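Local structure of endo-1,4-beta-xylanase (Pseudoalteromonas haloplanktis, 1H12) at residues A[6-12]-A[293-298]; A[80-85]-A[148-153]; A[251-255]-A[273-279]. The protein hydrolyses internal beta-1,4 linkages of xylan as a cold-adapted family 8 glycoside hydrolase, and probably acts on related beta-1,4-glucans. All blocks are in the same frame, centred on the assembly; numbering follows the deposited sequence.

Interaction 1. Residues A[6-12]-A[293-298]; sequences PSSVGAY and AHLMGA
Y12 lies against L295 and M296, where the last turn of helix 283-296 meets the start of helix 11-14. CB of Y12 sits 3.2 Å from L295 O, and CD1 of L295 also comes near it. With CG anti to the backbone N (chi1 -170°), the ring runs alongside M296. Ring atom CD2 meets M296 SD at 3.7 Å. The sulfur approaches the ring edge, but the methionine end is poorly defined and the Met-aromatic contact doubtful. At the tip, OH is hydrogen-bonded to N401 and N214. The backbones are joined end to end. A11 N binds H294 O at 2.9 Å, nearly straight, and Y12 N binds L295 O on a lone pair. The first N-H groups of one helix thus use carbonyls at the end of the other. G10, the N-cap, packs so close that a CB would clash with L295 O. G297 has positive phi and would clash with S8 O in the same way. A298 N then binds S7 O at 2.9 Å. Three waters bridge the two backbones. Helix 206-215 touches both Y12 and M296, F399 meets the tyrosine ring edge-to-face, and helix 300-318 packs on A293 and A298.

Interaction 2. Residues A[80-85]-A[148-153]; sequences QSWGMT and YFAFAL
S81 pairs with F149 and T85 with A152 across two helix segments whose axes pass 8.5 Å apart and run nearly parallel, at 19°. The backbones come closest at T85 and A152, whose CA atoms are 4.9 Å apart. Aromatic side chains fill the flanks. W82 turns the edge of its five-membered ring onto the face of Y148, a T-shaped pair with planes at 84°. CD1 of W82 stands over the centre of that face, and NE1 comes within 3.4 Å of Y148 CE2. T85 OG1 reaches Y148 from another direction, in the ring plane at CD1. The same hydroxyl donates to S81 O at 2.9 Å, while T85 N reaches that carbonyl from the opposite face of its plane. The OG1 bond holds the rotamer: with OG1 anti to the carbonyl carbon (chi1 -60°), CG2 points at the edge of F151. On the other flank, CB of S81 lies over the face of F149 in a CH-pi contact, 3.8 Å from the ring centroid. S81 OG bonds back to E78 O. M84 brings SD to the edge of F149, 3.6 Å from CD1. The chain bends at chi3, which carries CE toward L153. Helix 379-392 packs on W82, helix 93-107 on Q80 and M84, and helix 168-182 on F149 and L153, so this pair is buried among helices of the family's (alpha/alpha)6 barrel.

Interaction 3. Residues A[251-255]-A[273-279]; sequences LPTFL and NPGQWYE
F254 N donates to W277 O at 2.9 Å. One residue on, L255 N binds G275 O at 3.0 Å, on a lone pair. These two bonds tie an irregular stretch to the type I turn P274-W277. With CG of F254 anti to the backbone N (chi1 171°), the ring swings toward the turn, and its edge meets N273 O, 3.5 Å from CE2, and P274 O in the ring plane. CG of L255 covers the centre of one ring face. The E279 carboxylate crosses F254 at a slant, its plane 27° from the ring, and E279 OE2 is 3.5 Å from CB of F254. Backbone N-H groups of D281 and A282 hold that carboxylate. Losing the ring to an alanine here is likely to open a gap between L255 and the carbonyls of N273 and P274 and remove the ring part of the carboxylate's cover. Farther along, L251 CD1 sits over the face of Y278, 3.9 Å from the ring centroid. P252 O lies at its edge, buried without a hydrogen-bonding partner. Y278 pairs by its backbone with Y329 of strand 329-330, helix 300-318 packs on L251 and Y278, and helix 219-243 on P252.

How the interactions relate
The three contacts do not touch one another. Interactions 2 and 3 are both nested in the loop closed by interaction 1. Interaction 1 lies about 22 Å from interaction 2 and 27 Å from interaction 3, centre to centre. Interactions 1 and 3 are connected along the chain, since strand 277-278 leads into helix 283-296. F399 touches L295 and Y12 of interaction 1 and F151 of interaction 2. The side chains of Y278 and W82 are about 12 and 13 Å from bound xylose. Y278 OH is hydrogen-bonded to Q344, two residues along the chain from pocket residue E342, and W82 packs on the helix that carries pocket residue N382.

Interaction 1. Residues A[6-12]-A[293-298]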
loop_
_atom_site.group_PDB
_atom_site.type_symbol
_atom_site.label_atom_id
_atom_site.label_comp_id
_atom_site.label_asym_id
_atom_site.label_seq_id
_atom_site.Cartn_x
_atom_site.Cartn_y
_atom_site.Cartn_z
ATOM N N PRO A 6 -0.457 -13.581 -18.093
ATOM C CA PRO A 6 0.313 -12.345 -17.900
ATOM C C PRO A 6 1.739 -12.523 -18.279
ATOM O O PRO A 6 2.355 -13.542 -17.997
ATOM C CB PRO A 6 0.122 -12.065 -16.426
ATOM C CG PRO A 6 -0.140 -13.393 -15.815
ATOM C CD PRO A 6 -1.090 -14.087 -16.862
ATOM N N SER A 7 2.301 -11.493 -18.923
ATOM C CA SER A 7 3.677 -11.541 -19.378
ATOM C C SER A 7 4.703 -11.679 -18.301
ATOM O O SER A 7 4.558 -11.112 -17.227
ATOM C CB SER A 7 3.985 -10.298 -20.203
ATOM O OG SER A 7 5.294 -10.400 -20.770
ATOM N N SER A 8 5.784 -12.424 -18.584
ATOM C CA SER A 8 6.953 -12.488 -17.711
ATOM C C SER A 8 7.776 -11.227 -17.801
ATOM O O SER A 8 8.703 -11.075 -17.043
ATOM C CB SER A 8 7.826 -13.676 -18.055
ATOM O OG SER A 8 8.246 -13.603 -19.385
ATOM N N VAL A 9 7.491 -10.376 -18.749
ATOM C CA VAL A 9 8.183 -9.078 -18.906
ATOM C C VAL A 9 7.253 -8.022 -18.361
ATOM O O VAL A 9 6.110 -7.902 -18.786
ATOM C CB VAL A 9 8.493 -8.748 -20.381
ATOM C CG1 VAL A 9 9.150 -7.422 -20.556
ATOM C CG2 VAL A 9 9.411 -9.835 -20.977
ATOM N N GLY A 10 7.754 -7.257 -17.421
ATOM C CA GLY A 10 6.918 -6.221 -16.789
ATOM C C GLY A 10 6.727 -4.957 -17.621
ATOM O O GLY A 10 7.540 -4.630 -18.504
ATOM N N ALA A 11 5.697 -4.218 -17.275
ATOM C CA ALA A 11 5.410 -2.923 -17.873
ATOM C C ALA A 11 6.543 -1.933 -17.646
ATOM O O ALA A 11 6.763 -1.051 -18.502
ATOM C CB ALA A 11 4.125 -2.377 -17.269
ATOM N N TYR A 12 7.249 -2.047 -16.567
ATOM C CA TYR A 12 8.408 -1.139 -16.328
ATOM C C TYR A 12 9.454 -1.309 -17.406
ATOM O O TYR A 12 10.071 -0.296 -17.817
ATOM C CB TYR A 12 8.957 -1.361 -14.914
ATOM C CG TYR A 12 9.969 -0.386 -14.422
ATOM C CD1 TYR A 12 9.979 0.948 -14.797
ATOM C CD2 TYR A 12 10.897 -0.796 -13.521
ATOM C CE1 TYR A 12 10.924 1.847 -14.249
ATOM C CE2 TYR A 12 11.834 0.080 -12.984
ATOM C CZ TYR A 12 11.833 1.404 -13.347
ATOM O OH TYR A 12 12.803 2.234 -12.807
ATOM N N ALA A 293 3.769 -8.349 -10.386
ATOM C CA ALA A 293 3.636 -9.083 -11.629
ATOM C C ALA A 293 3.452 -8.147 -12.827
ATOM O O ALA A 293 4.038 -8.327 -13.881
ATOM C CB ALA A 293 2.460 -10.053 -11.523
ATOM N N HIS A 294 2.571 -7.160 -12.672
ATOM C CA HIS A 294 2.291 -6.202 -13.740
ATOM C C HIS A 294 3.531 -5.410 -14.085
ATOM O O HIS A 294 3.934 -5.300 -15.261
ATOM C CB HIS A 294 1.154 -5.274 -13.300
ATOM C CG HIS A 294 0.687 -4.368 -14.375
ATOM N ND1 HIS A 294 0.031 -3.183 -14.119
ATOM C CD2 HIS A 294 0.746 -4.467 -15.726
ATOM C CE1 HIS A 294 -0.286 -2.606 -15.278
ATOM N NE2 HIS A 294 0.142 -3.367 -16.282
ATOM N N LEU A 295 4.170 -4.810 -13.077
ATOM C CA LEU A 295 5.276 -3.892 -13.317
ATOM C C LEU A 295 6.572 -4.598 -13.663
ATOM O O LEU A 295 7.331 -4.041 -14.467
ATOM C CB LEU A 295 5.470 -2.985 -12.086
ATOM C CG LEU A 295 4.647 -1.724 -12.066
ATOM C CD1 LEU A 295 5.162 -0.685 -13.074
ATOM C CD2 LEU A 295 3.152 -1.979 -12.274
ATOM N N MET A 296 6.882 -5.729 -13.044
ATOM C CA MET A 296 8.162 -6.389 -13.195
ATOM C C MET A 296 8.086 -7.785 -13.817
ATOM O O MET A 296 9.169 -8.358 -14.067
ATOM C CB MET A 296 8.899 -6.437 -11.894
ATOM C CG MET A 296 9.440 -5.122 -11.483
ATOM S SD MET A 296 10.427 -4.258 -12.446
ATOM C CE MET A 296 10.986 -4.688 -12.711
ATOM N N GLY A 297 6.893 -8.282 -14.107
ATOM C CA GLY A 297 6.712 -9.548 -14.804
ATOM C C GLY A 297 6.184 -10.639 -13.886
ATOM O O GLY A 297 6.531 -10.730 -12.714
ATOM N N ALA A 298 5.277 -11.455 -14.428
ATOM C CA ALA A 298 4.665 -12.526 -13.677
ATOM C C ALA A 298 5.507 -13.781 -13.767
ATOM O O ALA A 298 5.811 -14.270 -14.873
ATOM C CB ALA A 298 3.284 -12.801 -14.218
HETATM O O HOH W 1 4.387 -15.230 -17.018
HETATM O O HOH W 2 2.830 -9.198 -16.268
HETATM O O HOH W 3 10.365 -7.362 -16.410
#

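Interaction 2. Residues A[80-85]-A[148-153]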
loop_
_atom_site.group_PDB
_atom_site.type_symbol
_atom_site.label_atom_id
_atom_site.label_comp_id
_atom_site.label_asym_id
_atom_site.label_seq_id
_atom_site.Cartn_x
_atom_site.Cartn_y
_atom_site.Cartn_z
ATOM N N GLN A 80 -1.496 8.973 4.208
ATOM C CA GLN A 80 -0.865 10.179 3.661
ATOM C C GLN A 80 -0.062 9.823 2.406
ATOM O O GLN A 80 -0.168 10.481 1.362
ATOM C CB GLN A 80 -0.006 10.827 4.711
ATOM C CG GLN A 80 0.409 12.272 4.397
ATOM C CD GLN A 80 -0.751 13.267 4.734
ATOM O OE1 GLN A 80 -0.422 14.515 4.499
ATOM N NE2 GLN A 80 -1.799 12.872 5.085
ATOM N N SER A 81 0.779 8.777 2.530
ATOM C CA SER A 81 1.645 8.368 1.457
ATOM C C SER A 81 0.885 7.766 0.285
ATOM O O SER A 81 1.251 7.974 -0.885
ATOM C CB SER A 81 2.695 7.394 2.008
ATOM O OG SER A 81 2.150 6.108 2.287
ATOM N N TRP A 82 -0.187 7.052 0.563
ATOM C CA TRP A 82 -1.064 6.515 -0.461
ATOM C C TRP A 82 -1.735 7.642 -1.210
ATOM O O TRP A 82 -1.857 7.602 -2.456
ATOM C CB TRP A 82 -2.081 5.543 0.126
ATOM C CG TRP A 82 -1.506 4.310 0.725
ATOM C CD1 TRP A 82 -0.316 3.726 0.421
ATOM C CD2 TRP A 82 -2.088 3.502 1.752
ATOM N NE1 TRP A 82 -0.137 2.602 1.197
ATOM C CE2 TRP A 82 -1.194 2.441 2.012
ATOM C CE3 TRP A 82 -3.252 3.584 2.521
ATOM C CZ2 TRP A 82 -1.434 1.479 2.976
ATOM C CZ3 TRP A 82 -3.492 2.640 3.481
ATOM C CH2 TRP A 82 -2.596 1.588 3.687
ATOM N N GLY A 83 -2.175 8.673 -0.492
ATOM C CA GLY A 83 -2.791 9.823 -1.145
ATOM C C GLY A 83 -1.833 10.561 -2.061
ATOM O O GLY A 83 -2.207 10.972 -3.153
ATOM N N MET A 84 -0.588 10.734 -1.624
ATOM C CA MET A 84 0.421 11.321 -2.501
ATOM C C MET A 84 0.647 10.478 -3.750
ATOM O O MET A 84 0.814 10.996 -4.863
ATOM C CB MET A 84 1.747 11.493 -1.743
ATOM C CG MET A 84 1.736 12.658 -0.748
ATOM S SD MET A 84 3.110 12.626 0.400
ATOM C CE MET A 84 4.506 12.635 -0.742
ATOM N N THR A 85 0.680 9.170 -3.577
ATOM C CA THR A 85 0.876 8.266 -4.685
ATOM C C THR A 85 -0.256 8.405 -5.706
ATOM O O THR A 85 -0.033 8.491 -6.906
ATOM C CB THR A 85 1.049 6.839 -4.179
ATOM O OG1 THR A 85 2.180 6.769 -3.321
ATOM C CG2 THR A 85 1.275 5.868 -5.314
ATOM N N TYR A 148 6.201 4.258 0.483
ATOM C CA TYR A 148 5.343 4.963 -0.458
ATOM C C TYR A 148 5.740 6.426 -0.592
ATOM O O TYR A 148 5.643 6.986 -1.686
ATOM C CB TYR A 148 3.866 4.811 -0.112
ATOM C CG TYR A 148 3.181 3.597 -0.685
ATOM C CD1 TYR A 148 2.581 3.663 -1.927
ATOM C CD2 TYR A 148 3.120 2.399 0.009
ATOM C CE1 TYR A 148 1.875 2.610 -2.431
ATOM C CE2 TYR A 148 2.445 1.304 -0.524
ATOM C CZ TYR A 148 1.809 1.430 -1.751
ATOM O OH TYR A 148 1.081 0.392 -2.290
ATOM N N PHE A 149 6.174 7.098 0.502
ATOM C CA PHE A 149 6.609 8.459 0.356
ATOM C C PHE A 149 7.771 8.550 -0.623
ATOM O O PHE A 149 7.809 9.423 -1.497
ATOM C CB PHE A 149 7.077 9.091 1.686
ATOM C CG PHE A 149 6.009 9.455 2.706
ATOM C CD1 PHE A 149 4.858 10.150 2.348
ATOM C CD2 PHE A 149 6.205 9.206 4.047
ATOM C CE1 PHE A 149 3.955 10.555 3.291
ATOM C CE2 PHE A 149 5.294 9.620 4.999
ATOM C CZ PHE A 149 4.157 10.297 4.608
ATOM N N ALA A 150 8.774 7.659 -0.452
ATOM C CA ALA A 150 9.927 7.690 -1.361
ATOM C C ALA A 150 9.508 7.457 -2.795
ATOM O O ALA A 150 9.953 8.148 -3.717
ATOM C CB ALA A 150 10.935 6.650 -0.932
ATOM N N PHE A 151 8.663 6.452 -2.994
ATOM C CA PHE A 151 8.133 6.137 -4.314
ATOM C C PHE A 151 7.432 7.362 -4.925
ATOM O O PHE A 151 7.679 7.747 -6.074
ATOM C CB PHE A 151 7.184 4.950 -4.216
ATOM C CG PHE A 151 6.557 4.575 -5.522
ATOM C CD1 PHE A 151 7.272 3.908 -6.524
ATOM C CD2 PHE A 151 5.235 4.878 -5.777
ATOM C CE1 PHE A 151 6.725 3.603 -7.726
ATOM C CE2 PHE A 151 4.646 4.559 -6.973
ATOM C CZ PHE A 151 5.398 3.923 -7.968
ATOM N N ALA A 152 6.505 7.944 -4.179
ATOM C CA ALA A 152 5.750 9.052 -4.683
ATOM C C ALA A 152 6.610 10.260 -5.008
ATOM O O ALA A 152 6.423 10.921 -6.042
ATOM C CB ALA A 152 4.657 9.409 -3.668
ATOM N N LEU A 153 7.587 10.565 -4.152
ATOM C CA LEU A 153 8.494 11.687 -4.346
ATOM C C LEU A 153 9.384 11.511 -5.580
ATOM O O LEU A 153 9.633 12.470 -6.330
ATOM C CB LEU A 153 9.310 11.925 -3.088
ATOM C CG LEU A 153 8.522 12.511 -1.915
ATOM C CD1 LEU A 153 9.279 12.264 -0.618
ATOM C CD2 LEU A 153 8.240 13.997 -2.099
#

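Interaction 3. Residues A[251-255]-A[273-279]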
loop_
_atom_site.group_PDB
_atom_site.type_symbol
_atom_site.label_atom_id
_atom_site.label_comp_id
_atom_site.label_asym_id
_atom_site.label_seq_id
_atom_site.Cartn_x
_atom_site.Cartn_y
_atom_site.Cartn_z
ATOM N N LEU A 251 -3.670 -18.054 2.704
ATOM C CA LEU A 251 -3.718 -16.603 2.915
ATOM C C LEU A 251 -2.469 -16.155 3.636
ATOM O O LEU A 251 -2.047 -16.752 4.636
ATOM C CB LEU A 251 -4.972 -16.169 3.699
ATOM C CG LEU A 251 -6.289 -16.346 2.994
ATOM C CD1 LEU A 251 -7.425 -15.898 3.898
ATOM C CD2 LEU A 251 -6.317 -15.576 1.661
ATOM N N PRO A 252 -1.867 -15.043 3.173
ATOM C CA PRO A 252 -0.732 -14.476 3.862
ATOM C C PRO A 252 -1.158 -13.832 5.183
ATOM O O PRO A 252 -2.351 -13.593 5.400
ATOM C CB PRO A 252 -0.223 -13.446 2.862
ATOM C CG PRO A 252 -1.501 -12.956 2.207
ATOM C CD PRO A 252 -2.367 -14.197 2.075
ATOM N N THR A 253 -0.169 -13.541 6.040
ATOM C CA THR A 253 -0.449 -13.113 7.400
ATOM C C THR A 253 0.086 -11.707 7.687
ATOM O O THR A 253 0.897 -11.155 6.938
ATOM C CB THR A 253 0.037 -14.123 8.432
ATOM O OG1 THR A 253 1.466 -14.161 8.488
ATOM C CG2 THR A 253 -0.457 -15.519 8.093
ATOM N N PHE A 254 -0.382 -11.166 8.792
ATOM C CA PHE A 254 0.006 -9.866 9.312
ATOM C C PHE A 254 1.520 -9.730 9.482
ATOM O O PHE A 254 2.146 -8.806 8.980
ATOM C CB PHE A 254 -0.760 -9.665 10.635
ATOM C CG PHE A 254 -0.358 -8.490 11.460
ATOM C CD1 PHE A 254 0.121 -7.299 10.920
ATOM C CD2 PHE A 254 -0.477 -8.568 12.848
ATOM C CE1 PHE A 254 0.483 -6.233 11.762
ATOM C CE2 PHE A 254 -0.118 -7.527 13.685
ATOM C CZ PHE A 254 0.367 -6.380 13.142
ATOM N N LEU A 255 2.115 -10.668 10.237
ATOM C CA LEU A 255 3.513 -10.624 10.588
ATOM C C LEU A 255 4.211 -11.913 10.179
ATOM O O LEU A 255 3.620 -12.995 10.172
ATOM C CB LEU A 255 3.709 -10.407 12.100
ATOM C CG LEU A 255 3.242 -9.049 12.607
ATOM C CD1 LEU A 255 3.327 -8.995 14.112
ATOM C CD2 LEU A 255 4.040 -7.901 11.990
ATOM N N ASN A 273 -3.094 -7.429 16.865
ATOM C CA ASN A 273 -3.758 -8.693 16.484
ATOM C C ASN A 273 -2.708 -9.771 16.475
ATOM O O ASN A 273 -1.530 -9.455 16.248
ATOM C CB ASN A 273 -4.332 -8.528 14.981
ATOM C CG ASN A 273 -5.415 -7.598 14.899
ATOM O OD1 ASN A 273 -6.464 -7.771 15.602
ATOM N ND2 ASN A 273 -5.225 -6.584 14.148
ATOM N N PRO A 274 -3.122 -11.037 16.579
ATOM C CA PRO A 274 -2.174 -12.144 16.421
ATOM C C PRO A 274 -1.433 -12.077 15.106
ATOM O O PRO A 274 -1.975 -11.664 14.070
ATOM C CB PRO A 274 -3.042 -13.386 16.523
ATOM C CG PRO A 274 -4.193 -12.922 17.382
ATOM C CD PRO A 274 -4.459 -11.521 16.901
ATOM N N GLY A 275 -0.176 -12.515 15.127
ATOM C CA GLY A 275 0.642 -12.422 13.927
ATOM C C GLY A 275 0.209 -13.230 12.731
ATOM O O GLY A 275 0.504 -12.861 11.595
ATOM N N GLN A 276 -0.528 -14.303 13.002
ATOM C CA GLN A 276 -0.906 -15.239 11.947
ATOM C C GLN A 276 -2.244 -14.902 11.359
ATOM O O GLN A 276 -2.727 -15.612 10.454
ATOM C CB GLN A 276 -0.887 -16.705 12.417
ATOM C CG GLN A 276 -2.108 -17.177 13.209
ATOM C CD GLN A 276 -2.184 -16.729 14.610
ATOM O OE1 GLN A 276 -1.265 -16.063 15.126
ATOM N NE2 GLN A 276 -3.225 -17.127 15.309
ATOM N N TRP A 277 -2.880 -13.833 11.805
ATOM C CA TRP A 277 -4.126 -13.450 11.159
ATOM C C TRP A 277 -3.878 -12.879 9.778
ATOM O O TRP A 277 -2.969 -12.084 9.570
ATOM C CB TRP A 277 -4.827 -12.339 11.969
ATOM C CG TRP A 277 -5.569 -12.818 13.164
ATOM C CD1 TRP A 277 -5.509 -14.042 13.747
ATOM C CD2 TRP A 277 -6.543 -12.082 13.900
ATOM N NE1 TRP A 277 -6.390 -14.100 14.803
ATOM C CE2 TRP A 277 -7.045 -12.921 14.887
ATOM C CE3 TRP A 277 -7.019 -10.810 13.810
ATOM C CZ2 TRP A 277 -8.040 -12.536 15.780
ATOM C CZ3 TRP A 277 -8.045 -10.420 14.700
ATOM C CH2 TRP A 277 -8.510 -11.315 15.648
ATOM N N TYR A 278 -4.746 -13.289 8.841
ATOM C CA TYR A 278 -4.998 -12.535 7.638
ATOM C C TYR A 278 -5.957 -11.458 8.055
ATOM O O TYR A 278 -7.135 -11.727 8.352
ATOM C CB TYR A 278 -5.576 -13.436 6.540
ATOM C CG TYR A 278 -6.144 -12.719 5.347
ATOM C CD1 TYR A 278 -5.362 -12.353 4.281
ATOM C CD2 TYR A 278 -7.475 -12.382 5.299
ATOM C CE1 TYR A 278 -5.919 -11.703 3.174
ATOM C CE2 TYR A 278 -8.027 -11.755 4.228
ATOM C CZ TYR A 278 -7.267 -11.414 3.143
ATOM O OH TYR A 278 -7.861 -10.788 2.062
ATOM N N GLU A 279 -5.475 -10.236 8.155
ATOM C CA GLU A 279 -6.240 -9.097 8.629
ATOM C C GLU A 279 -5.990 -7.913 7.699
ATOM O O GLU A 279 -5.627 -8.070 6.536
ATOM C CB GLU A 279 -5.981 -8.852 10.128
ATOM C CG GLU A 279 -4.534 -8.760 10.521
ATOM C CD GLU A 279 -3.703 -7.848 9.630
ATOM O OE1 GLU A 279 -3.543 -6.633 9.917
ATOM O OE2 GLU A 279 -3.259 -8.381 8.570
#